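PDB 4WOE: taurocyamine kinase from Schistosoma mansoni, which reversibly transfers the phosphoryl group of ATP to taurocyamine, giving N-phosphotaurocyamine and ADP, with magnesium as cofactor. Local coordinates for residues S482-V487 with S638-V643; M588-M593 with K604-G609. The protein carries 4 engineered substitutions. One frame throughout, in Å; residues are numbered along the deposited sequence.

Contact 1. Residues S482-V487 with S638-V643. With ADP (adenosine-5'-diphosphate), chain D.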
loop_
_atom_site.group_PDB
_atom_site.type_symbol
_atom_site.label_atom_id
_atom_site.label_comp_id
_atom_site.label_asym_id
_atom_site.label_seq_id
_atom_site.Cartn_x
_atom_site.Cartn_y
_atom_site.Cartn_z
ATOM N N SER A 482 -32.277 7.347 -1.339
ATOM C CA SER A 482 -31.772 8.570 -1.949
ATOM C C SER A 482 -31.565 8.435 -3.462
ATOM O O SER A 482 -30.892 7.507 -3.926
ATOM C CB SER A 482 -30.445 8.947 -1.298
ATOM O OG SER A 482 -29.470 7.944 -1.569
ATOM N N THR A 483 -32.112 9.377 -4.224
ATOM C CA THR A 483 -31.912 9.388 -5.670
ATOM C C THR A 483 -30.704 10.232 -6.059
ATOM O O THR A 483 -30.488 11.320 -5.521
ATOM C CB THR A 483 -33.158 9.915 -6.406
ATOM O OG1 THR A 483 -34.307 9.203 -5.939
ATOM C CG2 THR A 483 -33.022 9.731 -7.930
ATOM N N ARG A 484 -29.940 9.725 -7.020
ATOM C CA ARG A 484 -28.687 10.328 -7.428
ATOM C C ARG A 484 -28.494 10.174 -8.937
ATOM O O ARG A 484 -28.853 9.143 -9.502
ATOM C CB ARG A 484 -27.542 9.672 -6.661
ATOM C CG ARG A 484 -26.133 10.137 -6.993
ATOM C CD ARG A 484 -25.172 9.418 -6.046
ATOM N NE ARG A 484 -23.777 9.825 -6.138
ATOM C CZ ARG A 484 -22.903 9.301 -6.993
ATOM N NH1 ARG A 484 -23.298 8.369 -7.847
ATOM N NH2 ARG A 484 -21.636 9.714 -6.998
ATOM N N VAL A 485 -27.958 11.202 -9.594
ATOM C CA VAL A 485 -27.515 11.070 -10.981
ATOM C C VAL A 485 -26.174 11.798 -11.178
ATOM O O VAL A 485 -26.026 12.955 -10.771
ATOM C CB VAL A 485 -28.541 11.632 -11.998
ATOM C CG1 VAL A 485 -28.168 11.181 -13.422
ATOM C CG2 VAL A 485 -29.964 11.207 -11.658
ATOM N N ARG A 486 -25.210 11.122 -11.801
ATOM C CA ARG A 486 -23.889 11.696 -12.029
ATOM C C ARG A 486 -23.433 11.533 -13.469
ATOM O O ARG A 486 -23.921 10.662 -14.181
ATOM C CB ARG A 486 -22.849 11.058 -11.101
ATOM C CG ARG A 486 -22.461 9.634 -11.461
ATOM C CD ARG A 486 -21.288 9.510 -12.469
ATOM N NE ARG A 486 -20.837 8.122 -12.533
ATOM C CZ ARG A 486 -20.411 7.490 -13.624
ATOM N NH1 ARG A 486 -20.349 8.101 -14.811
ATOM N NH2 ARG A 486 -20.039 6.224 -13.517
ATOM N N VAL A 487 -22.474 12.359 -13.873
ATOM C CA VAL A 487 -21.780 12.186 -15.138
ATOM C C VAL A 487 -20.308 12.476 -14.951
ATOM O O VAL A 487 -19.935 13.273 -14.083
ATOM C CB VAL A 487 -22.310 13.120 -16.282
ATOM C CG1 VAL A 487 -23.789 12.824 -16.627
ATOM C CG2 VAL A 487 -22.046 14.610 -15.972
ATOM N N SER A 638 -22.071 9.193 -20.298
ATOM C CA SER A 638 -21.264 9.130 -19.086
ATOM C C SER A 638 -22.177 9.241 -17.863
ATOM O O SER A 638 -21.769 9.677 -16.787
ATOM C CB SER A 638 -20.204 10.236 -19.084
ATOM O OG SER A 638 -19.272 10.031 -18.043
ATOM N N MET A 639 -23.426 8.838 -18.041
ATOM C CA MET A 639 -24.424 9.094 -17.034
ATOM C C MET A 639 -24.750 7.830 -16.264
ATOM O O MET A 639 -24.955 6.779 -16.842
ATOM C CB MET A 639 -25.683 9.685 -17.670
ATOM C CG MET A 639 -26.737 10.091 -16.652
ATOM S SD MET A 639 -28.191 10.937 -17.321
ATOM C CE MET A 639 -27.620 12.630 -17.457
ATOM N N ARG A 640 -24.766 7.951 -14.945
ATOM C CA ARG A 640 -25.201 6.878 -14.074
ATOM C C ARG A 640 -26.296 7.417 -13.176
ATOM O O ARG A 640 -26.042 8.256 -12.317
ATOM C CB ARG A 640 -24.032 6.325 -13.255
ATOM C CG ARG A 640 -24.306 4.970 -12.618
ATOM C CD ARG A 640 -23.015 4.269 -12.154
ATOM N NE ARG A 640 -22.567 4.711 -10.831
ATOM C CZ ARG A 640 -23.093 4.293 -9.674
ATOM N NH1 ARG A 640 -24.096 3.416 -9.669
ATOM N NH2 ARG A 640 -22.618 4.758 -8.519
ATOM N N ALA A 641 -27.522 6.972 -13.427
ATOM C CA ALA A 641 -28.658 7.263 -12.559
ATOM C C ALA A 641 -28.864 6.102 -11.602
ATOM O O ALA A 641 -28.752 4.930 -11.983
ATOM C CB ALA A 641 -29.923 7.509 -13.371
ATOM N N SER A 642 -29.181 6.422 -10.357
ATOM C CA SER A 642 -29.229 5.394 -9.340
ATOM C C SER A 642 -30.030 5.835 -8.159
ATOM O O SER A 642 -30.211 7.022 -7.924
ATOM C CB SER A 642 -27.817 5.027 -8.874
ATOM O OG SER A 642 -27.246 6.076 -8.096
ATOM N N VAL A 643 -30.524 4.851 -7.426
ATOM C CA VAL A 643 -30.987 5.061 -6.073
ATOM C C VAL A 643 -30.268 4.014 -5.212
ATOM O O VAL A 643 -29.777 3.004 -5.728
ATOM C CB VAL A 643 -32.515 4.932 -5.942
ATOM C CG1 VAL A 643 -33.218 5.563 -7.143
ATOM C CG2 VAL A 643 -32.913 3.495 -5.800
HETATM P PB ADP D . -19.441 6.651 -9.237
HETATM O O1B ADP D . -19.958 7.985 -8.750
HETATM O O2B ADP D . -17.924 6.561 -9.226
HETATM O O3B ADP D . -20.057 6.165 -10.529
HETATM P PA ADP D . -19.160 4.690 -7.124
HETATM O O1A ADP D . -19.913 3.376 -7.042
HETATM O O2A ADP D . -17.722 4.743 -7.582
HETATM O O3A ADP D . -20.047 5.636 -8.113
HETATM O "O5'" ADP D . -19.196 5.391 -5.662
HETATM C "C5'" ADP D . -19.415 6.793 -5.513
HETATM C "C4'" ADP D . -20.170 7.109 -4.227
HETATM O "O4'" ADP D . -21.515 7.476 -4.539
HETATM C "C3'" ADP D . -20.246 5.927 -3.266
HETATM O "O3'" ADP D . -20.080 6.419 -1.930
HETATM C "C2'" ADP D . -21.664 5.423 -3.393
HETATM O "O2'" ADP D . -22.104 4.841 -2.167
HETATM C "C1'" ADP D . -22.393 6.724 -3.693
HETATM N N9 ADP D . -23.730 6.521 -4.306
HETATM C C8 ADP D . -24.002 5.961 -5.500
HETATM N N7 ADP D . -25.341 5.951 -5.726
HETATM C C5 ADP D . -25.948 6.510 -4.656
HETATM C C6 ADP D . -27.337 6.819 -4.236
HETATM N N6 ADP D . -28.398 6.514 -5.021
HETATM N N1 ADP D . -27.515 7.414 -3.031
HETATM C C2 ADP D . -26.476 7.723 -2.235
HETATM N N3 ADP D . -25.193 7.478 -2.557
HETATM C C4 ADP D . -24.873 6.884 -3.727
HETATM O O HOH W 1 -25.572 7.917 -9.351
#

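Contact 2. Residues M588-M593 with K604-G609. With ADP (adenosine-5'-diphosphate), chain D; NO3 (nitrate ion), chain J.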
loop_
_atom_site.group_PDB
_atom_site.type_symbol
_atom_site.label_atom_id
_atom_site.label_comp_id
_atom_site.label_asym_id
_atom_site.label_seq_id
_atom_site.Cartn_x
_atom_site.Cartn_y
_atom_site.Cartn_z
ATOM N N MET A 588 -13.552 15.337 -13.686
ATOM C CA MET A 588 -14.747 15.863 -13.056
ATOM C C MET A 588 -15.742 14.738 -12.859
ATOM O O MET A 588 -15.843 13.833 -13.698
ATOM C CB MET A 588 -15.399 16.934 -13.928
ATOM C CG MET A 588 -15.341 18.359 -13.456
ATOM S SD MET A 588 -16.024 19.321 -14.816
ATOM C CE MET A 588 -14.753 19.186 -16.069
ATOM N N ARG A 589 -16.493 14.812 -11.773
ATOM C CA ARG A 589 -17.711 14.043 -11.638
ATOM C C ARG A 589 -18.764 14.978 -11.109
ATOM O O ARG A 589 -18.662 15.483 -9.991
ATOM C CB ARG A 589 -17.533 12.851 -10.714
ATOM C CG ARG A 589 -16.683 11.773 -11.324
ATOM C CD ARG A 589 -17.339 11.109 -12.557
ATOM N NE ARG A 589 -16.497 10.016 -13.037
ATOM C CZ ARG A 589 -16.403 8.833 -12.437
ATOM N NH1 ARG A 589 -17.122 8.579 -11.351
ATOM N NH2 ARG A 589 -15.600 7.898 -12.928
ATOM N N ILE A 590 -19.767 15.228 -11.933
ATOM C CA ILE A 590 -20.813 16.163 -11.588
ATOM C C ILE A 590 -22.006 15.374 -11.064
ATOM O O ILE A 590 -22.529 14.487 -11.742
ATOM C CB ILE A 590 -21.169 17.036 -12.798
ATOM C CG1 ILE A 590 -19.867 17.635 -13.367
ATOM C CG2 ILE A 590 -22.186 18.097 -12.410
ATOM C CD1 ILE A 590 -19.990 18.248 -14.766
ATOM N N ILE A 591 -22.409 15.679 -9.830
ATOM C CA ILE A 591 -23.379 14.871 -9.103
ATOM C C ILE A 591 -24.596 15.669 -8.626
ATOM O O ILE A 591 -24.477 16.794 -8.149
ATOM C CB ILE A 591 -22.709 14.204 -7.885
ATOM C CG1 ILE A 591 -21.513 13.361 -8.341
ATOM C CG2 ILE A 591 -23.714 13.364 -7.092
ATOM C CD1 ILE A 591 -20.279 13.576 -7.520
ATOM N N SER A 592 -25.769 15.067 -8.756
ATOM C CA SER A 592 -26.974 15.617 -8.167
ATOM C C SER A 592 -27.634 14.529 -7.319
ATOM O O SER A 592 -27.774 13.393 -7.761
ATOM C CB SER A 592 -27.932 16.129 -9.256
ATOM O OG SER A 592 -29.102 16.689 -8.689
ATOM N N MET A 593 -28.013 14.865 -6.095
ATOM C CA MET A 593 -28.696 13.902 -5.244
ATOM C C MET A 593 -29.562 14.614 -4.226
ATOM O O MET A 593 -29.426 15.813 -4.023
ATOM C CB MET A 593 -27.696 12.960 -4.536
ATOM C CG MET A 593 -26.422 13.589 -3.936
ATOM S SD MET A 593 -25.256 12.251 -3.456
ATOM C CE MET A 593 -23.659 13.029 -3.460
ATOM N N LYS A 604 -32.974 17.418 -13.180
ATOM C CA LYS A 604 -33.000 18.808 -13.666
ATOM C C LYS A 604 -31.833 19.634 -13.102
ATOM O O LYS A 604 -31.169 20.378 -13.836
ATOM C CB LYS A 604 -34.346 19.464 -13.314
ATOM C CG LYS A 604 -34.429 20.976 -13.552
ATOM C CD LYS A 604 -35.888 21.401 -13.767
ATOM C CE LYS A 604 -36.031 22.885 -14.054
ATOM N NZ LYS A 604 -35.822 23.697 -12.830
ATOM N N ARG A 605 -31.590 19.491 -11.799
ATOM C CA ARG A 605 -30.492 20.180 -11.119
ATOM C C ARG A 605 -29.138 19.782 -11.742
ATOM O O ARG A 605 -28.254 20.627 -11.959
ATOM C CB ARG A 605 -30.527 19.869 -9.615
ATOM C CG ARG A 605 -29.576 20.707 -8.774
ATOM C CD ARG A 605 -29.882 20.575 -7.273
ATOM N NE ARG A 605 -30.069 19.185 -6.869
ATOM C CZ ARG A 605 -31.224 18.657 -6.466
ATOM N NH1 ARG A 605 -32.315 19.406 -6.384
ATOM N NH2 ARG A 605 -31.285 17.374 -6.131
ATOM N N LEU A 606 -28.999 18.500 -12.062
ATOM C CA LEU A 606 -27.795 18.013 -12.719
ATOM C C LEU A 606 -27.542 18.709 -14.061
ATOM O O LEU A 606 -26.475 19.287 -14.272
ATOM C CB LEU A 606 -27.873 16.503 -12.934
ATOM C CG LEU A 606 -26.612 15.943 -13.612
ATOM C CD1 LEU A 606 -25.350 16.258 -12.797
ATOM C CD2 LEU A 606 -26.735 14.461 -13.826
ATOM N N ILE A 607 -28.520 18.658 -14.965
ATOM C CA ILE A 607 -28.310 19.178 -16.313
ATOM C C ILE A 607 -27.944 20.664 -16.267
ATOM O O ILE A 607 -27.024 21.106 -16.957
ATOM C CB ILE A 607 -29.554 18.967 -17.214
ATOM C CG1 ILE A 607 -29.907 17.480 -17.305
ATOM C CG2 ILE A 607 -29.309 19.528 -18.601
ATOM C CD1 ILE A 607 -28.743 16.588 -17.751
ATOM N N GLU A 608 -28.635 21.420 -15.420
ATOM C CA GLU A 608 -28.349 22.840 -15.265
ATOM C C GLU A 608 -26.909 23.087 -14.790
ATOM O O GLU A 608 -26.254 24.045 -15.225
ATOM C CB GLU A 608 -29.339 23.475 -14.295
ATOM C CG GLU A 608 -30.798 23.430 -14.761
ATOM C CD GLU A 608 -31.766 23.938 -13.692
ATOM O OE1 GLU A 608 -31.415 23.887 -12.489
ATOM O OE2 GLU A 608 -32.872 24.395 -14.053
ATOM N N GLY A 609 -26.417 22.210 -13.919
ATOM C CA GLY A 609 -25.075 22.340 -13.392
ATOM C C GLY A 609 -24.004 22.046 -14.425
ATOM O O GLY A 609 -22.997 22.759 -14.523
HETATM P PB ADP D . -19.441 6.651 -9.237
HETATM O O1B ADP D . -19.958 7.985 -8.750
HETATM O O2B ADP D . -17.924 6.561 -9.226
HETATM O O3B ADP D . -20.057 6.165 -10.529
HETATM P PA ADP D . -19.160 4.690 -7.124
HETATM O O1A ADP D . -19.913 3.376 -7.042
HETATM O O2A ADP D . -17.722 4.743 -7.582
HETATM O O3A ADP D . -20.047 5.636 -8.113
HETATM O "O5'" ADP D . -19.196 5.391 -5.662
HETATM C "C5'" ADP D . -19.415 6.793 -5.513
HETATM C "C4'" ADP D . -20.170 7.109 -4.227
HETATM O "O4'" ADP D . -21.515 7.476 -4.539
HETATM C "C3'" ADP D . -20.246 5.927 -3.266
HETATM O "O3'" ADP D . -20.080 6.419 -1.930
HETATM C "C2'" ADP D . -21.664 5.423 -3.393
HETATM O "O2'" ADP D . -22.104 4.841 -2.167
HETATM C "C1'" ADP D . -22.393 6.724 -3.693
HETATM N N9 ADP D . -23.730 6.521 -4.306
HETATM C C8 ADP D . -24.002 5.961 -5.500
HETATM N N7 ADP D . -25.341 5.951 -5.726
HETATM C C5 ADP D . -25.948 6.510 -4.656
HETATM C C6 ADP D . -27.337 6.819 -4.236
HETATM N N6 ADP D . -28.398 6.514 -5.021
HETATM N N1 ADP D . -27.515 7.414 -3.031
HETATM C C2 ADP D . -26.476 7.723 -2.235
HETATM N N3 ADP D . -25.193 7.478 -2.557
HETATM C C4 ADP D . -24.873 6.884 -3.727
HETATM N N NO3 J . -17.414 4.275 -11.609
HETATM O O1 NO3 J . -17.387 4.204 -10.337
HETATM O O2 NO3 J . -16.884 5.280 -12.189
HETATM O O3 NO3 J . -17.971 3.353 -12.304
#

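Contact 1. Residues S482-V487 with S638-V643
Atom O3B of the ADP beta-phosphate is gripped by two arginines from adjacent strands: Arg486 sends it both NE (2.9 Å) and NH2, and Arg640 adds NE at 2.9 Å. O3B lies at the edge of the Arg486 guanidinium, in its plane, while CB of Arg640 sits over one face of that group; the two guanidinium planes, 66° apart, meet at the one oxygen. Arg640 NH2 also holds the bridging O3A at 2.7 Å, and its NH1 is taken by Asp684. Segments 482-487 and 638-643 are antiparallel neighbours in the eight-stranded sheet of a phosphagen kinase catalytic domain, and both line the nucleotide site, occupied here by ADP. Paired backbone bonds join Arg484 to Ser642 and Arg486 to Arg640; with side chains alternating along each strand, this register sets all four on the nucleotide side. Arg484, extended with CG anti to its own N (chi1 178°), lays its CD over one face of the adenine, 3.3 Å from C5, and delivers NH2 to O1B at 3.0 Å. One water links Arg484 NH1, Arg640 O and Ser642 OG. The adenine amino group N6 donates to Ser482 O at 2.9 Å (166°). On the other face apolar side chains suit the core: Val485 CG1 meets Met639 CG at 3.7 Å, with Ala641 small enough to fit beside the valine.

Contact 2. Residues M588-M593 with K604-G609
A strand followed by a helix that turns back over the sheet forms this contact: strand 588-595 of the catalytic-domain sheet carries one segment, helix 599-614 the other, and the short segments run nearly antiparallel, their axes 7.5 Å apart at closest and 152° between directions. Ser592 and Leu606 bring the backbones nearest. Here CB of the serine packs on CB of the leucine at 3.7 Å, a small residue allowing the helix to settle close to the strand. Leu606 points its CB along the interface rather than at the strand, but with CG anti to the backbone N (chi1 -179°) its CD1 arrives 3.5 Å from Ile590 O and 3.7 Å from Ile590 CG2, the two side chains crossing at a slant. Gly609, one turn further on, keeps the helix surface low near the isoleucine. Beside this apolar patch lies a polar one. Arg605 bends at chi3 (47°), bringing NE to Ser592 OG and NH2 to Met593 O, each at 3.2 Å; both bonds are weak, and the guanidinium meets both oxygens obliquely. Its firmer partners are Glu522, Gln594 and the carbonyl of Thr577, whereas Ser592 OG is bonded to the carbonyl of Val602, so the buried charge is well supplied with acceptors. Alternation along the strand sends Arg589 to the other face, where NH1 binds ADP O2B at 3.0 Å and NH2 binds Asp586 and a nitrate ion, probably from the crystallisation liquor. Strand 588-595 lies between strands 480-489 and 578-582: Ile591 touches Arg484, Arg486 and Trp581, while on the helix side Leu606 also reaches Val485 and Ile590 meets Ile610 and Ile613.

Both contacts are buried and share one sheet, in which strands 480-489 and 588-595 are neighbours: Val485 N lies 2.9 Å from Ser592 O, probably hydrogen-bonded. Contact 1 lies within the sheet and joins strand to strand by regular backbone bonding, whereas contact 2 lies between sheet and helix and relies mainly on side chains, with weak arginine bonds at one end. The two faces of the sheet differ as well. One, rich in arginines, holds the ADP phosphates, and Arg589 of the strand in contact 2 adds to it; the other sets Val485, Val487, Ile590 and the small Ser592 under helix 599-614. Leu606 spans both contacts there, packing its CD2 against Val485 O.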